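Side-chain contacts in Low molecular weight protein-tyrosine-phosphatase PtpA (Staphylococcus aureus, PDB 3ROF), which hydrolyses phosphotyrosine in proteins to tyrosine and phosphate, and probably acts as a secreted effector that counteracts host defences during infection: residues S20-A25 against E57-I62; K32-H37 against S142-I147; F84-A89 against V151-L156; P124-Y127 against N131-G134. All coordinates share one frame; numbering follows the deposited sequence. Where two conformers were deposited one is given.

Interaction 1: S20-A25 against E57-I62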
loop_
_atom_site.group_PDB
_atom_site.type_symbol
_atom_site.label_atom_id
_atom_site.label_comp_id
_atom_site.label_asym_id
_atom_site.label_seq_id
_atom_site.Cartn_x
_atom_site.Cartn_y
_atom_site.Cartn_z
ATOM N N SER A 20 4.007 3.050 -1.582
ATOM C CA SER A 20 3.129 1.908 -1.750
ATOM C C SER A 20 3.848 0.668 -2.285
ATOM O O SER A 20 3.469 -0.422 -1.887
ATOM C CB SER A 20 1.866 2.249 -2.543
ATOM O OG SER A 20 2.113 2.644 -3.886
ATOM N N PRO A 21 4.888 0.769 -3.145
ATOM C CA PRO A 21 5.586 -0.461 -3.489
ATOM C C PRO A 21 6.280 -1.060 -2.268
ATOM O O PRO A 21 6.346 -2.282 -2.108
ATOM C CB PRO A 21 6.609 -0.020 -4.566
ATOM C CG PRO A 21 5.979 1.195 -5.170
ATOM C CD PRO A 21 5.341 1.909 -3.982
ATOM N N MET A 22 6.863 -0.202 -1.425
ATOM C CA MET A 22 7.521 -0.728 -0.255
ATOM C C MET A 22 6.530 -1.510 0.624
ATOM O O MET A 22 6.808 -2.626 1.085
ATOM C CB MET A 22 8.180 0.394 0.569
ATOM C CG MET A 22 9.123 -0.174 1.566
ATOM S SD MET A 22 9.718 0.978 2.829
ATOM C CE MET A 22 10.556 2.211 1.843
ATOM N N ALA A 23 5.372 -0.894 0.874
ATOM C CA ALA A 23 4.351 -1.524 1.671
ATOM C C ALA A 23 3.852 -2.834 1.037
ATOM O O ALA A 23 3.651 -3.823 1.720
ATOM C CB ALA A 23 3.195 -0.569 1.927
ATOM N N GLU A 24 3.623 -2.808 -0.294
ATOM C CA GLU A 24 3.153 -3.992 -0.985
ATOM C C GLU A 24 4.119 -5.136 -0.774
ATOM O O GLU A 24 3.714 -6.262 -0.471
ATOM C CB GLU A 24 2.993 -3.706 -2.484
ATOM C CG GLU A 24 2.715 -4.930 -3.295
ATOM C CD GLU A 24 2.672 -4.726 -4.793
ATOM O OE1 GLU A 24 2.788 -3.601 -5.298
ATOM O OE2 GLU A 24 2.569 -5.777 -5.493
ATOM N N ALA A 25 5.414 -4.883 -1.004
ATOM C CA ALA A 25 6.395 -5.956 -0.922
ATOM C C ALA A 25 6.500 -6.504 0.511
ATOM O O ALA A 25 6.594 -7.710 0.717
ATOM C CB ALA A 25 7.735 -5.449 -1.398
ATOM N N GLU A 57 14.898 3.809 -6.416
ATOM C CA GLU A 57 16.126 3.262 -5.862
ATOM C C GLU A 57 16.067 3.123 -4.358
ATOM O O GLU A 57 16.529 2.103 -3.821
ATOM C CB GLU A 57 17.317 4.143 -6.284
ATOM C CG GLU A 57 18.595 3.857 -5.574
ATOM C CD GLU A 57 19.780 4.657 -6.081
ATOM O OE1 GLU A 57 19.862 4.933 -7.299
ATOM O OE2 GLU A 57 20.655 4.955 -5.251
ATOM N N GLY A 58 15.575 4.121 -3.644
ATOM C CA GLY A 58 15.551 4.030 -2.181
ATOM C C GLY A 58 14.697 2.891 -1.655
ATOM O O GLY A 58 15.028 2.290 -0.627
ATOM N N THR A 59 13.572 2.615 -2.336
ATOM C CA THR A 59 12.711 1.504 -1.941
ATOM C C THR A 59 13.369 0.187 -2.313
ATOM O O THR A 59 13.391 -0.746 -1.512
ATOM C CB THR A 59 11.320 1.648 -2.539
ATOM O OG1 THR A 59 10.689 2.717 -1.823
ATOM C CG2 THR A 59 10.524 0.370 -2.428
ATOM N N GLN A 60 13.967 0.086 -3.503
ATOM C CA GLN A 60 14.667 -1.143 -3.855
ATOM C C GLN A 60 15.785 -1.429 -2.853
ATOM O O GLN A 60 15.969 -2.577 -2.451
ATOM C CB GLN A 60 15.261 -1.036 -5.262
ATOM C CG GLN A 60 14.217 -0.913 -6.346
ATOM C CD GLN A 60 14.773 -1.113 -7.735
ATOM O OE1 GLN A 60 15.662 -1.939 -7.941
ATOM N NE2 GLN A 60 14.272 -0.332 -8.694
ATOM N N LYS A 61 16.528 -0.397 -2.443
ATOM C CA LYS A 61 17.626 -0.629 -1.535
ATOM C C LYS A 61 17.137 -1.154 -0.183
ATOM O O LYS A 61 17.756 -2.059 0.381
ATOM C CB LYS A 61 18.440 0.648 -1.330
ATOM C CG LYS A 61 19.324 0.980 -2.502
ATOM C CD LYS A 61 20.033 2.336 -2.301
ATOM C CE LYS A 61 21.067 2.597 -3.377
ATOM N NZ LYS A 61 21.817 3.844 -3.049
ATOM N N ILE A 62 16.069 -0.574 0.361
ATOM C CA ILE A 62 15.528 -1.028 1.651
ATOM C C ILE A 62 15.026 -2.438 1.536
ATOM O O ILE A 62 15.279 -3.246 2.431
ATOM C CB ILE A 62 14.270 -0.180 2.055
ATOM C CG1 ILE A 62 14.685 1.179 2.554
ATOM C CG2 ILE A 62 13.406 -0.902 3.123
ATOM C CD1 ILE A 62 15.277 1.149 3.952
#
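Met22 reaches across to Thr59 and Ile62 from the first turns of helix 19-33, the helix that follows the phosphate-binding loop of this phosphatase family. The short segments 20-25 and 57-62 run side by side, their axes 9.7 Å apart and crossing at -21°. With CG turned anti to its backbone N (chi1 -166°), Met22 sends its chain out toward helix 57-65, and a bend at the thioether (chi3 -61°) swings the terminal methyl back over Thr59. Three levels of one side chain are thereby used: Met22 CB lies 3.8 Å from Thr59 CG2, Met22 SD is 4.1 Å from Ile62 CG2, and Met22 CE rests 3.7 Å from Thr59 OG1. Thr59 and Ile62 both hold CG2 anti to their own backbone N, so that each offers a methyl branch to the methionine. Pro21 CB adds a looser approach, 4.5 Å from Thr59 CG2, and the proline also borders the probable nucleophile Cys13.

The hydroxyl of Thr59 has its polar partner elsewhere, in a hydrogen bond to Cys18 O of the loop before helix 19-33. Since no hydrogen bond joins the two segments themselves, their contact depends on methyl and thioether packing, while the hydroxyl, satisfied by a loop carbonyl, ties helix 57-65 to the end of the phosphate-binding loop.

Interaction 2: K32-H37 against S142-I147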
loop_
_atom_site.group_PDB
_atom_site.type_symbol
_atom_site.label_atom_id
_atom_site.label_comp_id
_atom_site.label_asym_id
_atom_site.label_seq_id
_atom_site.Cartn_x
_atom_site.Cartn_y
_atom_site.Cartn_z
ATOM N N LYS A 32 3.217 -14.330 3.539
ATOM C CA LYS A 32 3.879 -15.591 3.269
ATOM C C LYS A 32 4.464 -16.178 4.561
ATOM O O LYS A 32 4.273 -17.355 4.890
ATOM C CB LYS A 32 4.962 -15.372 2.222
ATOM C CG LYS A 32 5.654 -16.611 1.786
ATOM C CD LYS A 32 6.741 -16.320 0.756
ATOM C CE LYS A 32 7.421 -17.616 0.305
ATOM N NZ LYS A 32 8.464 -17.371 -0.732
ATOM N N ASP A 33 5.172 -15.347 5.306
ATOM C CA ASP A 33 5.829 -15.777 6.540
ATOM C C ASP A 33 4.828 -16.186 7.634
ATOM O O ASP A 33 5.163 -17.024 8.485
ATOM C CB ASP A 33 6.775 -14.687 7.067
ATOM C CG ASP A 33 7.998 -14.498 6.184
ATOM O OD1 ASP A 33 8.267 -15.371 5.330
ATOM O OD2 ASP A 33 8.696 -13.463 6.320
ATOM N N ARG A 34 3.637 -15.596 7.616
ATOM C CA ARG A 34 2.552 -15.925 8.545
ATOM C C ARG A 34 1.647 -17.014 8.009
ATOM O O ARG A 34 0.678 -17.405 8.663
ATOM C CB ARG A 34 1.726 -14.690 8.906
ATOM C CG ARG A 34 2.504 -13.707 9.779
ATOM C CD ARG A 34 1.720 -12.491 10.153
ATOM N NE ARG A 34 0.546 -12.871 10.906
ATOM C CZ ARG A 34 -0.311 -12.010 11.435
ATOM N NH1 ARG A 34 -0.126 -10.713 11.342
ATOM N NH2 ARG A 34 -1.402 -12.457 12.062
ATOM N N ASN A 35 1.952 -17.573 6.853
ATOM C CA ASN A 35 1.156 -18.657 6.283
ATOM C C ASN A 35 -0.299 -18.279 6.073
ATOM O O ASN A 35 -1.205 -19.089 6.284
ATOM C CB ASN A 35 1.293 -19.930 7.113
ATOM C CG ASN A 35 2.684 -20.474 7.062
ATOM O OD1 ASN A 35 3.232 -20.696 5.981
ATOM N ND2 ASN A 35 3.281 -20.683 8.225
ATOM N N ILE A 36 -0.508 -17.047 5.615
ATOM C CA ILE A 36 -1.839 -16.559 5.270
ATOM C C ILE A 36 -1.945 -16.455 3.755
ATOM O O ILE A 36 -1.107 -15.791 3.132
ATOM C CB ILE A 36 -2.089 -15.209 5.923
ATOM C CG1 ILE A 36 -2.062 -15.367 7.437
ATOM C CG2 ILE A 36 -3.414 -14.611 5.461
ATOM C CD1 ILE A 36 -2.066 -14.059 8.145
ATOM N N HIS A 37 -2.943 -17.139 3.172
ATOM C CA HIS A 37 -3.045 -17.312 1.716
ATOM C C HIS A 37 -4.156 -16.602 0.932
ATOM O O HIS A 37 -4.152 -16.629 -0.289
ATOM C CB HIS A 37 -3.068 -18.808 1.391
ATOM C CG HIS A 37 -1.858 -19.523 1.893
ATOM N ND1 HIS A 37 -0.644 -19.466 1.243
ATOM C CD2 HIS A 37 -1.652 -20.246 3.017
ATOM C CE1 HIS A 37 0.250 -20.159 1.932
ATOM N NE2 HIS A 37 -0.338 -20.643 3.009
ATOM N N SER A 142 2.704 -0.970 11.328
ATOM C CA SER A 142 1.307 -1.209 10.939
ATOM C C SER A 142 0.999 -2.599 10.413
ATOM O O SER A 142 -0.169 -2.980 10.404
ATOM C CB SER A 142 0.896 -0.230 9.843
ATOM O OG SER A 142 0.820 1.077 10.328
ATOM N N CYS A 143 2.020 -3.330 9.951
ATOM C CA CYS A 143 1.770 -4.431 9.047
ATOM C C CYS A 143 0.985 -5.567 9.713
ATOM O O CYS A 143 -0.030 -5.999 9.153
ATOM C CB CYS A 143 3.108 -4.925 8.490
ATOM S SG CYS A 143 2.936 -6.149 7.171
ATOM N N ASP A 144 1.446 -6.057 10.852
ATOM C CA ASP A 144 0.701 -7.172 11.467
ATOM C C ASP A 144 -0.690 -6.734 11.925
ATOM O O ASP A 144 -1.626 -7.537 11.854
ATOM C CB ASP A 144 1.461 -7.760 12.615
ATOM C CG ASP A 144 2.601 -8.643 12.156
ATOM O OD1 ASP A 144 2.443 -9.349 11.166
ATOM O OD2 ASP A 144 3.625 -8.718 12.889
ATOM N N ASN A 145 -0.869 -5.501 12.395
ATOM C CA ASN A 145 -2.188 -5.034 12.805
ATOM C C ASN A 145 -3.140 -4.964 11.618
ATOM O O ASN A 145 -4.324 -5.322 11.734
ATOM C CB ASN A 145 -2.067 -3.660 13.447
ATOM C CG ASN A 145 -1.416 -3.694 14.787
ATOM O OD1 ASN A 145 -1.416 -4.712 15.474
ATOM N ND2 ASN A 145 -0.821 -2.582 15.174
ATOM N N LEU A 146 -2.647 -4.524 10.463
ATOM C CA LEU A 146 -3.431 -4.490 9.253
ATOM C C LEU A 146 -3.841 -5.910 8.812
ATOM O O LEU A 146 -4.990 -6.166 8.446
ATOM C CB LEU A 146 -2.649 -3.760 8.146
ATOM C CG LEU A 146 -3.309 -3.790 6.767
ATOM C CD1 LEU A 146 -4.691 -3.088 6.783
ATOM C CD2 LEU A 146 -2.379 -3.103 5.756
ATOM N N ILE A 147 -2.872 -6.813 8.796
ATOM C CA ILE A 147 -3.181 -8.196 8.474
ATOM C C ILE A 147 -4.255 -8.733 9.400
ATOM O O ILE A 147 -5.227 -9.364 8.963
ATOM C CB ILE A 147 -1.906 -9.077 8.541
ATOM C CG1 ILE A 147 -0.938 -8.688 7.404
ATOM C CG2 ILE A 147 -2.282 -10.551 8.464
ATOM C CD1 ILE A 147 0.417 -9.354 7.488
#
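Asp144 OD1 accepts a hydrogen bond from Arg34 NH1 at 2.9 Å, which is also part of a salt bridge between the chain at the C-terminal end of helix 19-33 and helix 132-153. Its N-H...O angle of 142° shows a bent bond, and the donor arrives from above the carboxylate plane; the guanidinium and carboxylate stand 74° apart, so this is a single-point grip and not a flat two-pronged pair. In Arg34 CG lies beside the backbone N, and the chain runs straight at chi2 before bending at chi3 (61°), which also brings its CD within 3.4 Å of Asp144 OD1.

Over one face of the same guanidinium lies Ile147 CG2, 3.6 Å from Arg34 NH1 and offset toward the rim. That methyl is shared: Ile36 CD1 packs on it, 3.5 Å from Ile147 CG2, beyond the turn where Asn35, with positive phi, closes the helix in a Schellman motif.

Both charged groups have second partners, Arg34 NH2 with Asp148 and Asp144 OD2 with Arg30. In the row Arg30, Asp144, Arg34, Asp148 each inner charge thus pairs with two opposite ones, which would probably stabilise the ionised forms.

Interaction 3: F84-A89 against V151-L156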
loop_
_atom_site.group_PDB
_atom_site.type_symbol
_atom_site.label_atom_id
_atom_site.label_comp_id
_atom_site.label_asym_id
_atom_site.label_seq_id
_atom_site.Cartn_x
_atom_site.Cartn_y
_atom_site.Cartn_z
ATOM N N PHE A 84 -10.851 -2.041 -4.615
ATOM C CA PHE A 84 -10.283 -3.196 -3.972
ATOM C C PHE A 84 -11.063 -3.385 -2.672
ATOM O O PHE A 84 -11.720 -2.458 -2.196
ATOM C CB PHE A 84 -8.803 -2.955 -3.629
ATOM C CG PHE A 84 -7.974 -2.545 -4.813
ATOM C CD1 PHE A 84 -7.324 -3.476 -5.552
ATOM C CD2 PHE A 84 -7.846 -1.194 -5.173
ATOM C CE1 PHE A 84 -6.563 -3.102 -6.656
ATOM C CE2 PHE A 84 -7.114 -0.828 -6.256
ATOM C CZ PHE A 84 -6.465 -1.770 -6.993
ATOM N N ASP A 85 -10.981 -4.555 -2.067
ATOM C CA ASP A 85 -11.671 -4.754 -0.797
ATOM C C ASP A 85 -11.167 -3.794 0.288
ATOM O O ASP A 85 -11.966 -3.280 1.097
ATOM C CB ASP A 85 -11.524 -6.186 -0.314
ATOM C CG ASP A 85 -12.135 -7.163 -1.285
ATOM O OD1 ASP A 85 -13.352 -7.085 -1.483
ATOM O OD2 ASP A 85 -11.409 -7.941 -1.924
ATOM N N TYR A 86 -9.847 -3.580 0.310
ATOM C CA TYR A 86 -9.214 -2.688 1.268
ATOM C C TYR A 86 -8.260 -1.802 0.514
ATOM O O TYR A 86 -7.494 -2.306 -0.305
ATOM C CB TYR A 86 -8.445 -3.465 2.333
ATOM C CG TYR A 86 -9.348 -4.422 3.077
ATOM C CD1 TYR A 86 -10.059 -4.014 4.205
ATOM C CD2 TYR A 86 -9.541 -5.721 2.608
ATOM C CE1 TYR A 86 -10.965 -4.881 4.828
ATOM C CE2 TYR A 86 -10.421 -6.581 3.234
ATOM C CZ TYR A 86 -11.102 -6.152 4.344
ATOM O OH TYR A 86 -11.978 -7.019 4.961
ATOM N N ILE A 87 -8.338 -0.507 0.759
ATOM C CA ILE A 87 -7.454 0.487 0.119
ATOM C C ILE A 87 -6.746 1.218 1.256
ATOM O O ILE A 87 -7.407 1.795 2.131
ATOM C CB ILE A 87 -8.241 1.475 -0.783
ATOM C CG1 ILE A 87 -9.048 0.702 -1.834
ATOM C CG2 ILE A 87 -7.293 2.435 -1.437
ATOM C CD1 ILE A 87 -9.907 1.557 -2.636
ATOM N N VAL A 88 -5.420 1.203 1.244
ATOM C CA VAL A 88 -4.643 1.730 2.337
ATOM C C VAL A 88 -3.739 2.835 1.765
ATOM O O VAL A 88 -2.737 2.563 1.088
ATOM C CB VAL A 88 -3.818 0.643 3.032
ATOM C CG1 VAL A 88 -2.998 1.260 4.185
ATOM C CG2 VAL A 88 -4.751 -0.466 3.542
ATOM N N ALA A 89 -4.131 4.068 2.050
ATOM C CA ALA A 89 -3.478 5.269 1.557
ATOM C C ALA A 89 -2.333 5.660 2.478
ATOM O O ALA A 89 -2.370 5.384 3.669
ATOM C CB ALA A 89 -4.494 6.398 1.523
ATOM N N VAL A 151 -7.893 -10.235 8.212
ATOM C CA VAL A 151 -8.257 -11.623 8.474
ATOM C C VAL A 151 -9.559 -11.701 9.260
ATOM O O VAL A 151 -10.421 -12.532 8.941
ATOM C CB VAL A 151 -7.104 -12.338 9.216
ATOM C CG1 VAL A 151 -7.566 -13.628 9.823
ATOM C CG2 VAL A 151 -5.936 -12.566 8.256
ATOM N N LYS A 152 -9.713 -10.885 10.288
ATOM C CA LYS A 152 -10.930 -10.932 11.083
ATOM C C LYS A 152 -12.119 -10.327 10.332
ATOM O O LYS A 152 -13.230 -10.876 10.356
ATOM C CB LYS A 152 -10.709 -10.258 12.432
ATOM C CG LYS A 152 -9.672 -10.992 13.302
ATOM C CD LYS A 152 -9.521 -10.432 14.687
ATOM C CE LYS A 152 -8.382 -11.141 15.383
ATOM N NZ LYS A 152 -8.383 -10.910 16.848
ATOM N N ASP A 153 -11.912 -9.209 9.651
ATOM C CA ASP A 153 -12.994 -8.492 8.983
ATOM C C ASP A 153 -13.592 -9.314 7.826
ATOM O O ASP A 153 -14.802 -9.307 7.619
ATOM C CB ASP A 153 -12.509 -7.129 8.462
ATOM C CG ASP A 153 -13.630 -6.313 7.903
ATOM O OD1 ASP A 153 -14.557 -5.992 8.664
ATOM O OD2 ASP A 153 -13.650 -6.032 6.696
ATOM N N ALA A 154 -12.728 -10.020 7.108
ATOM C CA ALA A 154 -13.119 -10.834 5.963
ATOM C C ALA A 154 -13.355 -12.311 6.303
ATOM O O ALA A 154 -13.679 -13.105 5.418
ATOM C CB ALA A 154 -12.096 -10.694 4.868
ATOM N N ASN A 155 -13.224 -12.670 7.579
ATOM C CA ASN A 155 -13.468 -14.048 8.061
ATOM C C ASN A 155 -12.578 -15.069 7.346
ATOM O O ASN A 155 -13.050 -16.126 6.900
ATOM C CB ASN A 155 -14.941 -14.432 7.948
ATOM C CG ASN A 155 -15.242 -15.783 8.594
ATOM O OD1 ASN A 155 -14.595 -16.193 9.577
ATOM N ND2 ASN A 155 -16.229 -16.486 8.052
ATOM N N LEU A 156 -11.288 -14.763 7.277
ATOM C CA LEU A 156 -10.314 -15.620 6.613
ATOM C C LEU A 156 -9.578 -16.582 7.564
ATOM O O LEU A 156 -9.384 -16.330 8.771
ATOM C CB LEU A 156 -9.246 -14.755 5.956
ATOM C CG LEU A 156 -9.729 -13.669 5.021
ATOM C CD1 LEU A 156 -8.526 -12.925 4.489
ATOM C CD2 LEU A 156 -10.571 -14.211 3.895
#
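Tyr86 points its hydroxyl at Asp153 and Ala154, linking the start of a central strand to the C-terminal end of helix 132-153 in the α/β fold of the low molecular weight phosphatases, whose parallel four-stranded sheet has strand order 2-1-3-4. The tyrosine leaves strand 86-89 with CG anti to its carbonyl carbon (chi1 -58°) and extends its ring toward the helix end.

Ring and carboxylate planes stand 78° apart, close to perpendicular. Asp153 OD2 nevertheless lies in the plane of the ring, beside its edge: it is 3.5 Å from Tyr86 CE1 as well as 2.6 Å from Tyr86 OH. The short second distance is a hydrogen bond donated by the phenol, and it uses the anti lone pair of OD2, on the side away from OD1. With CG anti to the backbone N (chi1 -174°), Asp153 presents that lone pair to the tyrosine hydroxyl. The same oxygen accepts from Gln108 NE2 of the neighbouring strand 108-111, so two donors hold it.

The helix is closed by a Schellman motif, with Asn155 at positive phi and Leu156 N bonded back to Val151 O at 2.9 Å. Ala154, at this turn, supplies the apolar side of the hydroxyl's surroundings: its CB stands 3.7 Å from Tyr86 OH.

Interaction 4: P124-Y127 against N131-G134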
loop_
_atom_site.group_PDB
_atom_site.type_symbol
_atom_site.label_atom_id
_atom_site.label_comp_id
_atom_site.label_asym_id
_atom_site.label_seq_id
_atom_site.Cartn_x
_atom_site.Cartn_y
_atom_site.Cartn_z
ATOM N N PRO A 124 5.266 10.526 5.329
ATOM C CA PRO A 124 5.882 11.531 4.441
ATOM C C PRO A 124 6.480 10.912 3.204
ATOM O O PRO A 124 6.926 9.791 3.226
ATOM C CB PRO A 124 6.987 12.166 5.297
ATOM C CG PRO A 124 6.596 11.841 6.714
ATOM C CD PRO A 124 5.953 10.451 6.620
ATOM N N ASP A 125 6.489 11.661 2.122
ATOM C CA ASP A 125 6.915 11.139 0.837
ATOM C C ASP A 125 8.435 11.171 0.701
ATOM O O ASP A 125 9.045 12.261 0.629
ATOM C CB ASP A 125 6.277 11.974 -0.278
ATOM C CG ASP A 125 6.508 11.415 -1.671
ATOM O OD1 ASP A 125 7.251 10.422 -1.809
ATOM O OD2 ASP A 125 5.914 11.995 -2.620
ATOM N N PRO A 126 9.092 10.004 0.676
ATOM C CA PRO A 126 10.552 9.986 0.615
ATOM C C PRO A 126 11.086 10.304 -0.769
ATOM O O PRO A 126 12.308 10.476 -0.893
ATOM C CB PRO A 126 10.876 8.563 1.038
ATOM C CG PRO A 126 9.737 7.754 0.440
ATOM C CD PRO A 126 8.518 8.639 0.627
ATOM N N TYR A 127 10.239 10.500 -1.762
ATOM C CA TYR A 127 10.687 11.076 -3.028
ATOM C C TYR A 127 11.425 12.388 -2.735
ATOM O O TYR A 127 12.394 12.733 -3.417
ATOM C CB TYR A 127 9.478 11.353 -3.908
ATOM C CG TYR A 127 9.786 11.962 -5.238
ATOM C CD1 TYR A 127 9.942 11.149 -6.326
ATOM C CD2 TYR A 127 9.817 13.339 -5.425
ATOM C CE1 TYR A 127 10.165 11.664 -7.592
ATOM C CE2 TYR A 127 10.031 13.882 -6.689
ATOM C CZ TYR A 127 10.207 13.031 -7.764
ATOM O OH TYR A 127 10.417 13.550 -9.027
ATOM N N ASN A 131 13.936 9.682 3.194
ATOM C CA ASN A 131 13.903 8.924 4.436
ATOM C C ASN A 131 13.204 7.568 4.236
ATOM O O ASN A 131 12.137 7.293 4.814
ATOM C CB ASN A 131 13.236 9.734 5.541
ATOM C CG ASN A 131 13.355 9.076 6.873
ATOM O OD1 ASN A 131 14.103 8.119 7.039
ATOM N ND2 ASN A 131 12.599 9.568 7.844
ATOM N N PHE A 132 13.819 6.707 3.439
ATOM C CA PHE A 132 13.220 5.418 3.163
ATOM C C PHE A 132 13.200 4.538 4.395
ATOM O O PHE A 132 12.259 3.742 4.553
ATOM C CB PHE A 132 13.954 4.771 1.978
ATOM C CG PHE A 132 13.642 5.452 0.692
ATOM C CD1 PHE A 132 12.574 5.051 -0.088
ATOM C CD2 PHE A 132 14.394 6.544 0.255
ATOM C CE1 PHE A 132 12.265 5.707 -1.268
ATOM C CE2 PHE A 132 14.076 7.196 -0.948
ATOM C CZ PHE A 132 12.987 6.791 -1.693
ATOM N N GLU A 133 14.197 4.669 5.271
ATOM C CA GLU A 133 14.192 3.900 6.512
ATOM C C GLU A 133 13.007 4.252 7.394
ATOM O O GLU A 133 12.390 3.376 8.014
ATOM C CB GLU A 133 15.509 4.062 7.263
ATOM C CG GLU A 133 15.585 3.130 8.446
ATOM C CD GLU A 133 16.925 3.188 9.140
ATOM O OE1 GLU A 133 17.912 3.562 8.458
ATOM O OE2 GLU A 133 16.989 2.870 10.354
ATOM N N GLY A 134 12.663 5.532 7.449
ATOM C CA GLY A 134 11.521 5.948 8.232
ATOM C C GLY A 134 10.235 5.371 7.709
ATOM O O GLY A 134 9.340 4.978 8.463
#
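Pro126 packs on Phe132 where two successive helices begin, each opened by a side-chain N-cap: Asp125 caps helix 126-129 and Asn131 caps helix 132-153. The first cap belongs to the Asp-Pro loop of this phosphatase family, and Asp125 is the probable proton donor of the active site.

The apolar contact is a CH-π interaction. Pro126 CB stands 3.8 Å from the centroid of the Phe132 ring and only 6° off its normal, so it sits almost exactly above the centre, whereas CG of the same proline leans toward one side, 3.7 Å from Phe132 CE1. The pyrrolidine and the aromatic side chain cross at about a right angle. Phe132 holds CG anti to its carbonyl carbon, a setting that brings the ring back beneath the proline. Arg19 and a bound phosphate ion, probably from the crystallisation liquor but marking the pocket, both lie about 4 Å from the Pro126 side chain, which places the packing directly beside the catalytic pocket.

No hydrogen bond crosses between the segments; the two capping bonds are each local. Tyr127 N donates to Asp125 OD1 at 3.0 Å with an angle of 158°, meeting the oxygen from above the carboxylate plane and restraining the carboxylate, whose OD2 is hydrogen-bonded to a polar side chain of the bound peptide. Gly134 N donates to Asn131 OD1, also at 3.0 Å but more bent, at 145°, and again from above the plane of the acceptor. Both caps engage amides of a first helical turn. Beside the ring contact, Pro126 CB also lies 3.9 Å from the backbone N of Asn131.

Overall arrangement
The four contacts fall into two touching pairs. Interactions 1 and 4, with centres about 10 Å apart, share the active-site end: Phe132 of interaction 4 packs against interaction 1, its CD1 3.4 Å from Gly58 C and its CE1 3.4 Å from Thr59 OG1. The phosphate ion that marks the pocket is about 5 Å from the Pro21 side chain and about 4 Å from that of Pro126. Interactions 2 and 3, with centres about 12 Å apart, lie away from the catalytic residues and meet at Ile36 CD1 and Val151 CG2, 4.1 Å apart, and at Leu146 CD1 and Val88 CG2, 4.2 Å apart. Helix 132-153 runs through interactions 4, 2 and 3 in turn, spanning about 25 Å between the centres of 4 and 3, while helix 19-33 connects interactions 1 and 2.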